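Local atomic coordinates of immunoreactive 84kD antigen PG93 (Porphyromonas gingivalis, PDB entry 5M11), a protein that serves as an essential cell-surface component of the bacterial type IX secretion system and binds calcium and zinc ions. Residues A[674-679]-A[752-757]; A[688-693]-A[719-724]. One frame throughout, in Å; residues are numbered along the deposited sequence.

Both contacts lie in the C-terminal part of the chain, where a three-stranded and a four-stranded antiparallel sheet pack together as a β-sandwich. Interaction 2 is the more buried: it lies within the three-stranded sheet, where paired backbones supply most of the bonding. Interaction 1 runs between the two sheets along one edge of the sandwich and is only partly buried; apolar side chains meet between the sheets, and one side-chain amide, that of N679, bonds to the backbone of the other sheet. The two meet physically through backbone hydrogen bonds from Y675 O to A692 N and Y677 O to T690 N, and along the chain interaction 2 is nested within the loop closed by interaction 1.

Interaction 1: residues A[674-679]-A[752-757]; sequences VYVYPN and IRFAVI
V676 packs against I752 and F754, joining the edge strand of one sheet to the edge strand of the other. The strand segments run nearly parallel, 15° apart, with axes 7.3 Å from each other, a spacing that leaves room for side chains between them. Most of the contact is apolar. The end of I752 reaches across with CD1, which lies 3.5 Å from V676 CG2 and 3.8 Å from V674 CG1; a long, branched isoleucine suits the place because one methyl can meet two valines at once. V676 uses both branches. Its CG2 touches F754 CD2 at 3.8 Å, while CG1 makes a CH-π contact over one face of the F754 ring, 4.2 Å from the centroid and displaced toward the rim.

The polar part belongs to N679, beyond the cis peptide bond preceding P678. Its CG stands anti to the backbone N (chi1 -176°), which carries the amide over to the backbone of F754 and A755. There OD1 accepts a nearly straight hydrogen bond from A755 N, 2.9 Å long, with the donor above the carbonyl plane. The same amide lies against F754 CB, with CG 3.7 Å away, and its plane is almost perpendicular to the phenyl ring. Thus hydrocarbon side chains fill the space between the two edge strands, whereas asparagine gives an edge-strand N-H an acceptor where the two sheets come together.

Interaction 2: residues A[688-693]-A[719-724]; sequences GVTIAG and EVKWNA
K721 lies alongside T690, its cross-strand partner in a non-hydrogen-bonded antiparallel pair, and both side chains point the same way. Traced outward, the lysine begins with CB, 4.0 Å from V689 O. CG comes next, 3.6 Å from T690 OG1; CD and CE then pass the same hydroxyl at slightly greater distances. A bend at the last torsion (chi4 -83°) turns the tip back, and NZ donates a hydrogen bond to T690 OG1 at 2.9 Å, with T690 CG2 also nearby. A long, flexible lysine suits this exposed position: its methylenes lie along the threonine while its ammonium keeps a polar partner.

The backbones on either side of this pair are joined by two hydrogen bonds each, V689 with W722 and I691 with V720; W722 N to V689 O, for example, spans 2.9 Å. On the sheet face opposite to T690 and K721, V689 CG2 meets the edge of the W722 indole, 3.8 Å from CE3, while A724 CA lies over one face of that ring.

Strand 689-692 is the middle of its sheet, pairing with strand 675-677 along its other edge. V689 and W722 face strand 749-756 of the second sheet, where both touch F754, and the indole also meets the Y711 ring.

Interaction 1: residues A[674-679]-A[752-757]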
ATOM      1  N   VAL A 674     -28.752  10.202  -7.661  1.00 81.15           N
ATOM      2  CA  VAL A 674     -29.330   8.858  -7.507  1.00 76.66           C
ATOM      3  C   VAL A 674     -29.745   8.324  -8.904  1.00 79.88           C
ATOM      4  O   VAL A 674     -30.191   9.107  -9.743  1.00 82.01           O
ATOM      5  CB  VAL A 674     -30.491   8.804  -6.458  1.00 78.46           C
ATOM      6  CG1 VAL A 674     -31.030   7.390  -6.288  1.00 74.77           C
ATOM      7  CG2 VAL A 674     -30.036   9.347  -5.101  1.00 79.33           C
ATOM      8  N   TYR A 675     -29.541   7.004  -9.161  1.00 72.95           N
ATOM      9  CA  TYR A 675     -29.894   6.341 -10.426  1.00 70.89           C
ATOM     10  C   TYR A 675     -30.071   4.809 -10.271  1.00 68.30           C
ATOM     11  O   TYR A 675     -29.513   4.214  -9.354  1.00 67.22           O
ATOM     12  CB  TYR A 675     -28.856   6.656 -11.514  1.00 74.02           C
ATOM     13  CG  TYR A 675     -27.473   6.105 -11.262  1.00 75.58           C
ATOM     14  CD1 TYR A 675     -26.987   5.028 -11.998  1.00 77.57           C
ATOM     15  CD2 TYR A 675     -26.613   6.712 -10.352  1.00 77.22           C
ATOM     16  CE1 TYR A 675     -25.690   4.550 -11.813  1.00 78.98           C
ATOM     17  CE2 TYR A 675     -25.309   6.253 -10.167  1.00 78.72           C
ATOM     18  CZ  TYR A 675     -24.854   5.163 -10.891  1.00 84.37           C
ATOM     19  OH  TYR A 675     -23.587   4.676 -10.672  1.00 82.15           O
ATOM     20  N   VAL A 676     -30.861   4.190 -11.165  1.00 61.63           N
ATOM     21  CA  VAL A 676     -31.112   2.740 -11.178  1.00 59.19           C
ATOM     22  C   VAL A 676     -30.481   2.155 -12.412  1.00 65.20           C
ATOM     23  O   VAL A 676     -30.631   2.713 -13.502  1.00 67.65           O
ATOM     24  CB  VAL A 676     -32.611   2.314 -11.133  1.00 61.33           C
ATOM     25  CG1 VAL A 676     -32.768   0.908 -10.581  1.00 60.44           C
ATOM     26  CG2 VAL A 676     -33.487   3.292 -10.378  1.00 60.49           C
ATOM     27  N   TYR A 677     -29.825   1.009 -12.260  1.00 60.62           N
ATOM     28  CA  TYR A 677     -29.235   0.289 -13.368  1.00 61.65           C
ATOM     29  C   TYR A 677     -29.386  -1.201 -13.098  1.00 65.88           C
ATOM     30  O   TYR A 677     -29.096  -1.670 -11.991  1.00 65.93           O
ATOM     31  CB  TYR A 677     -27.781   0.705 -13.666  1.00 64.07           C
ATOM     32  CG  TYR A 677     -26.758   0.307 -12.631  1.00 65.50           C
ATOM     33  CD1 TYR A 677     -26.011  -0.859 -12.771  1.00 68.90           C
ATOM     34  CD2 TYR A 677     -26.494   1.120 -11.536  1.00 65.77           C
ATOM     35  CE1 TYR A 677     -25.037  -1.214 -11.835  1.00 70.41           C
ATOM     36  CE2 TYR A 677     -25.540   0.765 -10.579  1.00 67.30           C
ATOM     37  CZ  TYR A 677     -24.809  -0.404 -10.732  1.00 74.59           C
ATOM     38  OH  TYR A 677     -23.875  -0.754  -9.779  1.00 71.51           O
ATOM     39  N   PRO A 678     -29.903  -1.953 -14.083  1.00 62.62           N
ATOM     40  CA  PRO A 678     -30.274  -1.507 -15.430  1.00 63.78           C
ATOM     41  C   PRO A 678     -31.703  -0.941 -15.529  1.00 67.26           C
ATOM     42  O   PRO A 678     -32.632  -1.382 -14.842  1.00 65.67           O
ATOM     43  CB  PRO A 678     -30.098  -2.777 -16.262  1.00 68.22           C
ATOM     44  CG  PRO A 678     -30.399  -3.906 -15.309  1.00 72.42           C
ATOM     45  CD  PRO A 678     -30.082  -3.409 -13.919  1.00 65.36           C
ATOM     46  N   ASN A 679     -31.856   0.070 -16.389  1.00 64.65           N
ATOM     47  CA  ASN A 679     -33.129   0.698 -16.706  1.00 63.71           C
ATOM     48  C   ASN A 679     -33.235   0.784 -18.245  1.00 70.21           C
ATOM     49  O   ASN A 679     -32.449   1.506 -18.867  1.00 70.89           O
ATOM     50  CB  ASN A 679     -33.302   2.059 -16.023  1.00 58.41           C
ATOM     51  CG  ASN A 679     -34.659   2.699 -16.255  1.00 72.16           C
ATOM     52  OD1 ASN A 679     -35.639   2.075 -16.720  1.00 63.63           O
ATOM     53  ND2 ASN A 679     -34.746   3.975 -15.927  1.00 64.45           N
ATOM     54  N   ILE A 752     -37.219   8.973  -8.171  1.00 75.95           N
ATOM     55  CA  ILE A 752     -36.689   8.521  -9.456  1.00 74.78           C
ATOM     56  C   ILE A 752     -37.452   7.248  -9.889  1.00 75.53           C
ATOM     57  O   ILE A 752     -37.889   6.462  -9.043  1.00 74.21           O
ATOM     58  CB  ILE A 752     -35.144   8.346  -9.429  1.00 76.61           C
ATOM     59  CG1 ILE A 752     -34.698   7.150  -8.573  1.00 74.32           C
ATOM     60  CG2 ILE A 752     -34.436   9.651  -9.000  1.00 79.11           C
ATOM     61  CD1 ILE A 752     -33.439   6.537  -9.059  1.00 81.95           C
ATOM     62  N   ARG A 753     -37.651   7.081 -11.198  1.00 70.72           N
ATOM     63  CA  ARG A 753     -38.408   5.951 -11.725  1.00 68.82           C
ATOM     64  C   ARG A 753     -37.568   5.094 -12.673  1.00 71.67           C
ATOM     65  O   ARG A 753     -36.665   5.612 -13.336  1.00 72.90           O
ATOM     66  CB  ARG A 753     -39.666   6.458 -12.451  1.00 69.22           C
ATOM     67  CG  ARG A 753     -40.721   7.051 -11.541  1.00 77.22           C
ATOM     68  CD  ARG A 753     -41.604   8.014 -12.310  1.00 94.75           C
ATOM     69  NE  ARG A 753     -42.855   8.311 -11.606  1.00108.24           N
ATOM     70  CZ  ARG A 753     -44.051   7.828 -11.946  1.00126.49           C
ATOM     71  NH1 ARG A 753     -44.177   7.016 -12.991  1.00108.02           N
ATOM     72  NH2 ARG A 753     -45.130   8.161 -11.248  1.00118.42           N
ATOM     73  N   PHE A 754     -37.879   3.781 -12.739  1.00 66.42           N
ATOM     74  CA  PHE A 754     -37.240   2.796 -13.626  1.00 65.73           C
ATOM     75  C   PHE A 754     -38.299   1.815 -14.158  1.00 70.51           C
ATOM     76  O   PHE A 754     -39.307   1.560 -13.486  1.00 70.75           O
ATOM     77  CB  PHE A 754     -36.081   2.051 -12.939  1.00 65.32           C
ATOM     78  CG  PHE A 754     -36.504   1.021 -11.924  1.00 65.91           C
ATOM     79  CD1 PHE A 754     -36.708  -0.305 -12.296  1.00 70.27           C
ATOM     80  CD2 PHE A 754     -36.707   1.374 -10.595  1.00 66.63           C
ATOM     81  CE1 PHE A 754     -37.123  -1.253 -11.359  1.00 71.17           C
ATOM     82  CE2 PHE A 754     -37.089   0.420  -9.652  1.00 69.47           C
ATOM     83  CZ  PHE A 754     -37.297  -0.886 -10.040  1.00 69.06           C
ATOM     84  N   ALA A 755     -38.057   1.253 -15.346  1.00 67.22           N
ATOM     85  CA  ALA A 755     -39.008   0.357 -15.978  1.00 68.00           C
ATOM     86  C   ALA A 755     -38.592  -1.119 -15.940  1.00 70.17           C
ATOM     87  O   ALA A 755     -37.409  -1.442 -16.080  1.00 67.79           O
ATOM     88  CB  ALA A 755     -39.212   0.786 -17.417  1.00 71.52           C
ATOM     89  N   VAL A 756     -39.604  -2.004 -15.742  1.00 67.76           N
ATOM     90  CA  VAL A 756     -39.523  -3.468 -15.825  1.00 69.14           C
ATOM     91  C   VAL A 756     -40.263  -3.822 -17.117  1.00 76.13           C
ATOM     92  O   VAL A 756     -41.429  -3.450 -17.263  1.00 77.30           O
ATOM     93  CB  VAL A 756     -40.066  -4.226 -14.585  1.00 73.24           C
ATOM     94  CG1 VAL A 756     -40.210  -5.717 -14.878  1.00 76.15           C
ATOM     95  CG2 VAL A 756     -39.169  -4.010 -13.365  1.00 70.56           C
ATOM     96  N   ILE A 757     -39.567  -4.441 -18.089  1.00 74.11           N
ATOM     97  CA  ILE A 757     -40.150  -4.747 -19.403  1.00 77.40           C
ATOM     98  C   ILE A 757     -40.096  -6.244 -19.719  1.00 83.96           C
ATOM     99  O   ILE A 757     -39.126  -6.922 -19.352  1.00 83.07           O
ATOM    100  CB  ILE A 757     -39.500  -3.907 -20.544  1.00 81.52           C
ATOM    101  CG1 ILE A 757     -37.970  -4.122 -20.662  1.00 81.89           C
ATOM    102  CG2 ILE A 757     -39.833  -2.427 -20.383  1.00 81.03           C
ATOM    103  CD1 ILE A 757     -37.408  -3.877 -22.075  1.00 95.96           C
TER

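Interaction 2: residues A[688-693]-A[719-724]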
ATOM      1  N   GLY A 688     -31.107  -8.543 -10.996  1.00 76.59           N
ATOM      2  CA  GLY A 688     -32.034  -7.518 -10.501  1.00 72.19           C
ATOM      3  C   GLY A 688     -31.601  -6.089 -10.789  1.00 71.33           C
ATOM      4  O   GLY A 688     -30.957  -5.844 -11.814  1.00 70.94           O
ATOM      5  N   VAL A 689     -31.946  -5.119  -9.891  1.00 64.52           N
ATOM      6  CA  VAL A 689     -31.560  -3.698 -10.056  1.00 61.41           C
ATOM      7  C   VAL A 689     -30.672  -3.207  -8.899  1.00 63.83           C
ATOM      8  O   VAL A 689     -30.750  -3.730  -7.781  1.00 64.15           O
ATOM      9  CB  VAL A 689     -32.734  -2.703 -10.284  1.00 63.21           C
ATOM     10  CG1 VAL A 689     -33.475  -2.999 -11.579  1.00 64.42           C
ATOM     11  CG2 VAL A 689     -33.690  -2.649  -9.100  1.00 62.50           C
ATOM     12  N   THR A 690     -29.848  -2.178  -9.186  1.00 58.80           N
ATOM     13  CA  THR A 690     -28.966  -1.524  -8.224  1.00 58.01           C
ATOM     14  C   THR A 690     -29.287  -0.026  -8.156  1.00 62.37           C
ATOM     15  O   THR A 690     -29.227   0.668  -9.183  1.00 61.63           O
ATOM     16  CB  THR A 690     -27.486  -1.759  -8.580  1.00 60.90           C
ATOM     17  OG1 THR A 690     -27.256  -3.165  -8.636  1.00 65.69           O
ATOM     18  CG2 THR A 690     -26.506  -1.092  -7.582  1.00 52.46           C
ATOM     19  N   ILE A 691     -29.638   0.460  -6.938  1.00 58.86           N
ATOM     20  CA  ILE A 691     -29.845   1.883  -6.656  1.00 58.88           C
ATOM     21  C   ILE A 691     -28.482   2.405  -6.341  1.00 65.78           C
ATOM     22  O   ILE A 691     -27.824   1.843  -5.471  1.00 67.52           O
ATOM     23  CB  ILE A 691     -30.882   2.219  -5.531  1.00 61.23           C
ATOM     24  CG1 ILE A 691     -32.239   1.448  -5.682  1.00 61.03           C
ATOM     25  CG2 ILE A 691     -31.107   3.733  -5.414  1.00 60.61           C
ATOM     26  CD1 ILE A 691     -32.919   1.503  -7.022  1.00 61.76           C
ATOM     27  N   ALA A 692     -28.017   3.413  -7.078  1.00 63.28           N
ATOM     28  CA  ALA A 692     -26.682   3.958  -6.855  1.00 65.08           C
ATOM     29  C   ALA A 692     -26.721   5.488  -6.752  1.00 70.28           C
ATOM     30  O   ALA A 692     -27.788   6.085  -6.937  1.00 69.61           O
ATOM     31  CB  ALA A 692     -25.745   3.504  -7.960  1.00 67.13           C
ATOM     32  N   GLY A 693     -25.579   6.089  -6.390  1.00 67.67           N
ATOM     33  CA  GLY A 693     -25.437   7.525  -6.171  1.00 69.43           C
ATOM     34  C   GLY A 693     -26.138   8.025  -4.914  1.00 73.95           C
ATOM     35  O   GLY A 693     -26.362   9.232  -4.773  1.00 77.11           O
ATOM     36  N   GLU A 719     -24.711   2.495  -2.391  1.00 71.84           N
ATOM     37  CA  GLU A 719     -25.581   1.598  -3.134  1.00 70.19           C
ATOM     38  C   GLU A 719     -26.553   0.823  -2.237  1.00 73.91           C
ATOM     39  O   GLU A 719     -26.279   0.549  -1.062  1.00 75.22           O
ATOM     40  CB  GLU A 719     -24.736   0.592  -3.940  1.00 72.59           C
ATOM     41  CG  GLU A 719     -24.145   1.138  -5.231  1.00 84.40           C
ATOM     42  CD  GLU A 719     -23.054   0.310  -5.894  1.00106.21           C
ATOM     43  OE1 GLU A 719     -22.932  -0.896  -5.573  1.00109.03           O
ATOM     44  OE2 GLU A 719     -22.341   0.863  -6.764  1.00 87.80           O
ATOM     45  N   VAL A 720     -27.689   0.459  -2.839  1.00 69.53           N
ATOM     46  CA  VAL A 720     -28.787  -0.373  -2.321  1.00 69.48           C
ATOM     47  C   VAL A 720     -29.165  -1.306  -3.500  1.00 70.66           C
ATOM     48  O   VAL A 720     -29.163  -0.862  -4.649  1.00 68.25           O
ATOM     49  CB  VAL A 720     -29.979   0.483  -1.766  1.00 73.54           C
ATOM     50  CG1 VAL A 720     -31.278  -0.318  -1.665  1.00 74.48           C
ATOM     51  CG2 VAL A 720     -29.641   1.100  -0.412  1.00 74.60           C
ATOM     52  N   LYS A 721     -29.407  -2.594  -3.235  1.00 68.22           N
ATOM     53  CA  LYS A 721     -29.773  -3.526  -4.306  1.00 68.00           C
ATOM     54  C   LYS A 721     -31.153  -4.149  -4.057  1.00 72.13           C
ATOM     55  O   LYS A 721     -31.567  -4.343  -2.905  1.00 72.25           O
ATOM     56  CB  LYS A 721     -28.705  -4.617  -4.504  1.00 71.66           C
ATOM     57  CG  LYS A 721     -27.426  -4.080  -5.140  1.00 87.67           C
ATOM     58  CD  LYS A 721     -26.409  -5.172  -5.489  1.00102.46           C
ATOM     59  CE  LYS A 721     -25.038  -4.604  -5.824  1.00113.84           C
ATOM     60  NZ  LYS A 721     -24.923  -4.154  -7.243  1.00115.61           N
ATOM     61  N   TRP A 722     -31.872  -4.427  -5.158  1.00 68.25           N
ATOM     62  CA  TRP A 722     -33.180  -5.066  -5.133  1.00 68.96           C
ATOM     63  C   TRP A 722     -33.180  -6.257  -6.090  1.00 74.58           C
ATOM     64  O   TRP A 722     -32.781  -6.115  -7.249  1.00 72.35           O
ATOM     65  CB  TRP A 722     -34.298  -4.062  -5.480  1.00 65.46           C
ATOM     66  CG  TRP A 722     -35.692  -4.623  -5.351  1.00 67.58           C
ATOM     67  CD1 TRP A 722     -36.186  -5.367  -4.319  1.00 72.70           C
ATOM     68  CD2 TRP A 722     -36.787  -4.424  -6.262  1.00 66.84           C
ATOM     69  NE1 TRP A 722     -37.509  -5.672  -4.544  1.00 73.24           N
ATOM     70  CE2 TRP A 722     -37.903  -5.108  -5.731  1.00 72.68           C
ATOM     71  CE3 TRP A 722     -36.936  -3.728  -7.479  1.00 66.05           C
ATOM     72  CZ2 TRP A 722     -39.143  -5.135  -6.380  1.00 72.48           C
ATOM     73  CZ3 TRP A 722     -38.173  -3.736  -8.105  1.00 67.86           C
ATOM     74  CH2 TRP A 722     -39.256  -4.438  -7.563  1.00 70.69           C
ATOM     75  N   ASN A 723     -33.626  -7.430  -5.592  1.00 75.63           N
ATOM     76  CA  ASN A 723     -33.728  -8.702  -6.334  1.00 79.30           C
ATOM     77  C   ASN A 723     -34.791  -8.637  -7.467  1.00 84.15           C
ATOM     78  O   ASN A 723     -34.807  -9.522  -8.328  1.00 87.52           O
ATOM     79  CB  ASN A 723     -34.033  -9.881  -5.377  1.00 83.52           C
ATOM     80  CG  ASN A 723     -35.230  -9.676  -4.463  1.00108.32           C
ATOM     81  OD1 ASN A 723     -36.358 -10.101  -4.754  1.00106.25           O
ATOM     82  ND2 ASN A 723     -35.012  -9.048  -3.317  1.00 96.84           N
ATOM     83  N   ALA A 724     -35.665  -7.588  -7.448  1.00 77.53           N
ATOM     84  CA  ALA A 724     -36.739  -7.242  -8.398  1.00 76.99           C
ATOM     85  C   ALA A 724     -37.799  -8.340  -8.556  1.00 85.37           C
ATOM     86  O   ALA A 724     -38.499  -8.383  -9.568  1.00 84.78           O
ATOM     87  CB  ALA A 724     -36.156  -6.869  -9.753  1.00 76.52           C
TER